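Solute Binding Protein, BlMnBP1 in complex with mannotriose (Bifidobacterium, PDB 6FUV) binds manno-oligosaccharides such as mannotriose and probably hands them to an ABC transporter for uptake by the bacterium. Local coordinates at residues Q189-N194 / Y225-T230; T154-Q159 / A219-P224. All blocks are in the same frame, centred on the assembly; numbering follows the deposited sequence.

Interaction 1 (Q189-N194 / Y225-T230). With BMA (beta-D-mannopyranose), chain B.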
loop_
_atom_site.group_PDB
_atom_site.type_symbol
_atom_site.label_atom_id
_atom_site.label_comp_id
_atom_site.label_asym_id
_atom_site.label_seq_id
_atom_site.Cartn_x
_atom_site.Cartn_y
_atom_site.Cartn_z
ATOM N N GLN A 189 -1.399 -7.740 -0.242
ATOM C CA GLN A 189 -0.450 -7.056 -1.108
ATOM C C GLN A 189 0.659 -7.976 -1.577
ATOM O O GLN A 189 1.369 -7.638 -2.516
ATOM C CB GLN A 189 0.131 -5.834 -0.353
ATOM C CG GLN A 189 -0.871 -4.847 0.053
ATOM C CD GLN A 189 -0.330 -3.649 0.743
ATOM O OE1 GLN A 189 0.864 -3.472 0.900
ATOM N NE2 GLN A 189 -1.223 -2.773 1.117
ATOM N N TYR A 190 0.791 -9.131 -0.976
ATOM C CA TYR A 190 1.901 -10.024 -1.199
ATOM C C TYR A 190 1.552 -11.169 -2.146
ATOM O O TYR A 190 2.461 -11.892 -2.603
ATOM C CB TYR A 190 2.367 -10.586 0.146
ATOM C CG TYR A 190 2.831 -9.567 1.120
ATOM C CD1 TYR A 190 1.942 -8.963 1.952
ATOM C CD2 TYR A 190 4.159 -9.187 1.207
ATOM C CE1 TYR A 190 2.338 -8.006 2.872
ATOM C CE2 TYR A 190 4.577 -8.225 2.095
ATOM C CZ TYR A 190 3.660 -7.645 2.955
ATOM O OH TYR A 190 4.052 -6.700 3.839
ATOM N N ILE A 191 0.280 -11.297 -2.554
ATOM C CA ILE A 191 -0.137 -12.572 -3.159
ATOM C C ILE A 191 0.086 -12.667 -4.662
ATOM O O ILE A 191 -0.143 -13.724 -5.241
ATOM C CB ILE A 191 -1.621 -12.871 -2.847
ATOM C CG1 ILE A 191 -2.538 -11.839 -3.500
ATOM C CG2 ILE A 191 -1.799 -12.894 -1.357
ATOM C CD1 ILE A 191 -3.981 -12.258 -3.579
ATOM N N GLY A 192 0.430 -11.587 -5.321
ATOM C CA GLY A 192 0.643 -11.593 -6.749
ATOM C C GLY A 192 2.118 -11.753 -7.118
ATOM O O GLY A 192 2.709 -12.827 -6.989
ATOM N N GLY A 193 2.728 -10.669 -7.552
ATOM C CA GLY A 193 4.114 -10.720 -7.939
ATOM C C GLY A 193 5.026 -11.274 -6.872
ATOM O O GLY A 193 5.913 -12.057 -7.178
ATOM N N ASN A 194 4.863 -10.824 -5.631
ATOM C CA ASN A 194 5.741 -11.308 -4.572
ATOM C C ASN A 194 5.704 -12.834 -4.491
ATOM O O ASN A 194 6.751 -13.489 -4.357
ATOM C CB ASN A 194 5.329 -10.709 -3.235
ATOM C CG ASN A 194 5.646 -9.252 -3.109
ATOM O OD1 ASN A 194 5.034 -8.398 -3.731
ATOM N ND2 ASN A 194 6.556 -8.948 -2.211
ATOM N N TYR A 225 -1.556 -18.976 -1.319
ATOM C CA TYR A 225 -1.600 -19.871 -0.174
ATOM C C TYR A 225 -0.450 -19.620 0.788
ATOM O O TYR A 225 -0.673 -19.554 1.993
ATOM C CB TYR A 225 -1.591 -21.321 -0.686
ATOM C CG TYR A 225 -1.546 -22.410 0.355
ATOM C CD1 TYR A 225 -0.352 -22.828 0.871
ATOM C CD2 TYR A 225 -2.689 -23.030 0.814
ATOM C CE1 TYR A 225 -0.286 -23.805 1.852
ATOM C CE2 TYR A 225 -2.622 -23.989 1.801
ATOM C CZ TYR A 225 -1.387 -24.396 2.288
ATOM O OH TYR A 225 -1.298 -25.389 3.238
ATOM N N ALA A 226 0.782 -19.585 0.280
ATOM C CA ALA A 226 1.941 -19.513 1.160
ATOM C C ALA A 226 1.945 -18.212 1.941
ATOM O O ALA A 226 2.443 -18.158 3.077
ATOM C CB ALA A 226 3.222 -19.644 0.329
ATOM N N VAL A 227 1.463 -17.145 1.313
ATOM C CA VAL A 227 1.358 -15.863 1.991
ATOM C C VAL A 227 0.474 -15.990 3.223
ATOM O O VAL A 227 0.887 -15.700 4.345
ATOM C CB VAL A 227 0.822 -14.797 1.024
ATOM C CG1 VAL A 227 0.392 -13.577 1.855
ATOM C CG2 VAL A 227 1.824 -14.441 0.018
ATOM N N TYR A 228 -0.752 -16.405 3.035
ATOM C CA TYR A 228 -1.673 -16.435 4.151
ATOM C C TYR A 228 -1.310 -17.540 5.138
ATOM O O TYR A 228 -1.538 -17.389 6.341
ATOM C CB TYR A 228 -3.073 -16.610 3.620
ATOM C CG TYR A 228 -3.521 -15.509 2.712
ATOM C CD1 TYR A 228 -3.625 -14.203 3.150
ATOM C CD2 TYR A 228 -3.872 -15.772 1.398
ATOM C CE1 TYR A 228 -4.049 -13.200 2.280
ATOM C CE2 TYR A 228 -4.276 -14.784 0.549
ATOM C CZ TYR A 228 -4.358 -13.500 0.984
ATOM O OH TYR A 228 -4.819 -12.562 0.093
ATOM N N LYS A 229 -0.638 -18.605 4.686
ATOM C CA LYS A 229 -0.161 -19.610 5.642
ATOM C C LYS A 229 0.912 -19.037 6.565
ATOM O O LYS A 229 1.051 -19.464 7.705
ATOM C CB LYS A 229 0.375 -20.832 4.899
ATOM C CG LYS A 229 0.736 -21.968 5.801
ATOM C CD LYS A 229 0.923 -23.309 5.033
ATOM C CE LYS A 229 1.402 -24.445 5.970
ATOM N NZ LYS A 229 2.638 -24.075 6.673
ATOM N N THR A 230 1.712 -18.101 6.076
ATOM C CA THR A 230 2.727 -17.499 6.925
ATOM C C THR A 230 2.072 -16.857 8.140
ATOM O O THR A 230 2.494 -17.090 9.263
ATOM C CB THR A 230 3.536 -16.458 6.157
ATOM O OG1 THR A 230 4.374 -17.045 5.137
ATOM C CG2 THR A 230 4.452 -15.711 7.130
HETATM C C1 BMA B . -1.114 1.979 2.048
HETATM C C2 BMA B . -0.014 1.369 1.199
HETATM C C3 BMA B . -0.426 1.283 -0.282
HETATM C C4 BMA B . -1.850 0.644 -0.358
HETATM C C5 BMA B . -2.806 1.401 0.532
HETATM C C6 BMA B . -4.226 0.855 0.474
HETATM O O2 BMA B . 0.221 0.030 1.689
HETATM O O3 BMA B . 0.503 0.566 -1.130
HETATM O O4 BMA B . -2.338 0.676 -1.651
HETATM O O5 BMA B . -2.336 1.300 1.863
HETATM O O6 BMA B . -4.244 -0.422 1.064
#

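Interaction 2 (T154-Q159 / A219-P224)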
loop_
_atom_site.group_PDB
_atom_site.type_symbol
_atom_site.label_atom_id
_atom_site.label_comp_id
_atom_site.label_asym_id
_atom_site.label_seq_id
_atom_site.Cartn_x
_atom_site.Cartn_y
_atom_site.Cartn_z
ATOM N N THR A 154 12.243 -17.896 2.689
ATOM C CA THR A 154 11.139 -18.817 2.458
ATOM C C THR A 154 10.240 -18.802 3.680
ATOM O O THR A 154 10.626 -18.297 4.741
ATOM C CB THR A 154 11.644 -20.248 2.215
ATOM O OG1 THR A 154 12.239 -20.726 3.423
ATOM C CG2 THR A 154 12.648 -20.311 1.058
ATOM N N PRO A 155 9.026 -19.373 3.581
ATOM C CA PRO A 155 8.166 -19.436 4.777
ATOM C C PRO A 155 8.731 -20.278 5.917
ATOM O O PRO A 155 8.593 -19.898 7.085
ATOM C CB PRO A 155 6.866 -20.030 4.229
ATOM C CG PRO A 155 6.841 -19.684 2.761
ATOM C CD PRO A 155 8.307 -19.767 2.346
ATOM N N GLU A 156 9.370 -21.405 5.609
ATOM C CA GLU A 156 9.960 -22.230 6.653
ATOM C C GLU A 156 11.108 -21.509 7.339
ATOM O O GLU A 156 11.236 -21.592 8.567
ATOM C CB GLU A 156 10.453 -23.546 6.070
ATOM C CG GLU A 156 9.389 -24.484 5.571
ATOM C CD GLU A 156 9.014 -24.274 4.086
ATOM O OE1 GLU A 156 9.282 -23.188 3.537
ATOM O OE2 GLU A 156 8.472 -25.225 3.456
ATOM N N GLU A 157 11.960 -20.823 6.562
ATOM C CA GLU A 157 13.051 -20.045 7.148
ATOM C C GLU A 157 12.491 -18.908 7.991
ATOM O O GLU A 157 13.041 -18.552 9.031
ATOM C CB GLU A 157 13.946 -19.494 6.038
ATOM C CG GLU A 157 14.887 -20.503 5.368
ATOM C CD GLU A 157 15.345 -20.087 4.009
ATOM O OE1 GLU A 157 15.423 -18.868 3.719
ATOM O OE2 GLU A 157 15.553 -20.994 3.151
ATOM N N PHE A 158 11.379 -18.339 7.569
ATOM C CA PHE A 158 10.772 -17.272 8.354
ATOM C C PHE A 158 10.276 -17.804 9.685
ATOM O O PHE A 158 10.464 -17.166 10.717
ATOM C CB PHE A 158 9.621 -16.625 7.582
ATOM C CG PHE A 158 9.067 -15.402 8.243
ATOM C CD1 PHE A 158 9.839 -14.258 8.370
ATOM C CD2 PHE A 158 7.796 -15.390 8.782
ATOM C CE1 PHE A 158 9.346 -13.114 8.996
ATOM C CE2 PHE A 158 7.323 -14.222 9.421
ATOM C CZ PHE A 158 8.089 -13.115 9.486
ATOM N N GLN A 159 9.603 -18.957 9.683
ATOM C CA GLN A 159 9.073 -19.462 10.949
ATOM C C GLN A 159 10.217 -19.869 11.864
ATOM O O GLN A 159 10.191 -19.582 13.070
ATOM C CB GLN A 159 8.109 -20.630 10.729
ATOM C CG GLN A 159 6.832 -20.291 9.972
ATOM C CD GLN A 159 5.891 -19.374 10.740
ATOM O OE1 GLN A 159 5.661 -19.546 11.899
ATOM N NE2 GLN A 159 5.322 -18.427 10.062
ATOM N N ALA A 219 5.056 -26.098 -6.042
ATOM C CA ALA A 219 5.887 -25.159 -5.284
ATOM C C ALA A 219 5.058 -24.669 -4.120
ATOM O O ALA A 219 4.473 -23.584 -4.160
ATOM C CB ALA A 219 6.362 -23.994 -6.151
ATOM N N PRO A 220 4.959 -25.468 -3.058
ATOM C CA PRO A 220 3.979 -25.182 -2.016
ATOM C C PRO A 220 4.328 -23.995 -1.176
ATOM O O PRO A 220 3.437 -23.529 -0.467
ATOM C CB PRO A 220 3.969 -26.477 -1.184
ATOM C CG PRO A 220 5.272 -27.126 -1.476
ATOM C CD PRO A 220 5.582 -26.799 -2.893
ATOM N N ASP A 221 5.560 -23.460 -1.253
ATOM C CA ASP A 221 5.962 -22.244 -0.531
ATOM C C ASP A 221 5.908 -20.992 -1.404
ATOM O O ASP A 221 6.562 -19.975 -1.111
ATOM C CB ASP A 221 7.365 -22.417 0.070
ATOM C CG ASP A 221 7.395 -23.516 1.150
ATOM O OD1 ASP A 221 6.551 -23.446 2.083
ATOM O OD2 ASP A 221 8.182 -24.488 1.011
ATOM N N THR A 222 5.127 -21.052 -2.462
ATOM C CA THR A 222 4.832 -19.923 -3.314
ATOM C C THR A 222 3.316 -19.793 -3.423
ATOM O O THR A 222 2.571 -20.604 -2.870
ATOM C CB THR A 222 5.430 -20.105 -4.713
ATOM O OG1 THR A 222 4.658 -21.056 -5.465
ATOM C CG2 THR A 222 6.848 -20.581 -4.631
ATOM N N HIS A 223 2.850 -18.756 -4.157
ATOM C CA HIS A 223 1.469 -18.460 -4.501
ATOM C C HIS A 223 0.681 -17.957 -3.298
ATOM O O HIS A 223 1.170 -17.989 -2.163
ATOM C CB HIS A 223 0.842 -19.685 -5.154
ATOM C CG HIS A 223 1.202 -19.827 -6.599
ATOM N ND1 HIS A 223 2.443 -20.246 -7.041
ATOM C CD2 HIS A 223 0.491 -19.530 -7.711
ATOM C CE1 HIS A 223 2.460 -20.228 -8.362
ATOM N NE2 HIS A 223 1.294 -19.786 -8.793
ATOM N N PRO A 224 -0.509 -17.424 -3.519
ATOM C CA PRO A 224 -1.237 -16.820 -2.404
ATOM C C PRO A 224 -1.294 -17.691 -1.160
ATOM O O PRO A 224 -1.178 -17.192 -0.045
ATOM C CB PRO A 224 -2.618 -16.573 -3.013
ATOM C CG PRO A 224 -2.325 -16.342 -4.448
ATOM C CD PRO A 224 -1.181 -17.205 -4.805
#

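Interaction 1 (Q189-N194 / Y225-T230)
Ile-191 places its CG2 methyl anti to its own carbonyl carbon, with chi1 at 65° for the CG1 branch, and Val-227 turns CG1, anti to its backbone N (chi1 166°), to Ile-191, and CG2 to Tyr-190. The Ile-191 CG2 methyl is the pivot. It lies 3.9 Å from Val-227 CG1 and also slants against the phenol end of Tyr-228. There Ile-191 CG2 lies 3.5 Å from Tyr-228 CZ. Val-227 also touches the preceding residue of the turn, its CG2 standing 3.9 Å from Tyr-190 CB and 3.7 Å from Tyr-190 O. The ring of Tyr-190 leads off from there, and its hydroxyl bonds to the carbonyl of Gly-135. That of Tyr-228 is hydrogen-bonded to Asp-188, the residue before Gln-189. On the turn's far side, Gln-189 runs out extended and gives an N-H from NE2 to O2 of a mannose unit (3.2 Å, 155° at the hydrogen), while its OE1 is bonded to Ser-134, which fixes which way round the amide lies. Helix 223-236 thus backs a sugar-binding turn through methyl and ring contacts; no hydrogen bond crosses between the two segments, and the polar ends go to ligand and neighbouring residues instead.

Interaction 2 (T154-Q159 / A219-P224)
Apolar contact is made by Pro-155, whose ring lies obliquely across the side chain of Asp-221. Its CD comes to 3.6 Å from Asp-221 CB, and CG stands nearly as close to the same methylene, so the aliphatic root of the aspartate rests on the proline.

The acidic part of the contact lies at the surface. Glu-156 bends at chi2 (90°), which swings its carboxylate back toward the loop, and Asp-221 approaches from the opposite direction. The two carboxylate planes are turned 73° apart, and Glu-156 OE2 lies 2.6 Å from Asp-221 OD2. At that spacing two acidic groups would repel each other if both were ionised; a shared proton, with a raised pKa for one of the pair, is a plausible explanation.

The contact belongs to the lobe of this periplasmic-binding-protein-like fold that carries the four-stranded mixed sheet. Pro-155 and Glu-156 are in the first turn of helix 155-168, whose N-cap is Thr-154, its OG1 accepting from Glu-157 N at 3.2 Å. Asp-221 sits in a type I beta turn, Ala-219 to Thr-222, that leads into helix 223-236.

Hydrogen bonds within the loop hold this turn in shape. Ala-219 O accepts twice from Thr-222, from N at 3.1 Å and from OG1 at 2.9 Å. Thr-222 OG1 in turn accepts from His-223 ND1 at 2.8 Å and lies in the plane of the imidazole.

In the fold
Both contacts make use of helix 223-236, but they meet different parts of it. Interaction 1 is wholly buried and uses the helix body against the turn that reaches the sugar; interaction 2 lies at the surface, where the loop entering that helix meets the first turn of helix 155-168. Their centres are about 9 Å apart, and they touch directly: Thr-230 of the one packs on Phe-158 of the other, and Ile-191 on Pro-224. The segments alternate along the chain. Chemistry follows depth: methyls and a tyrosine ring dominate inside, whereas a proline ring against an aspartate methylene and a close pair of carboxylates, closer to solvent, make up the outer contact.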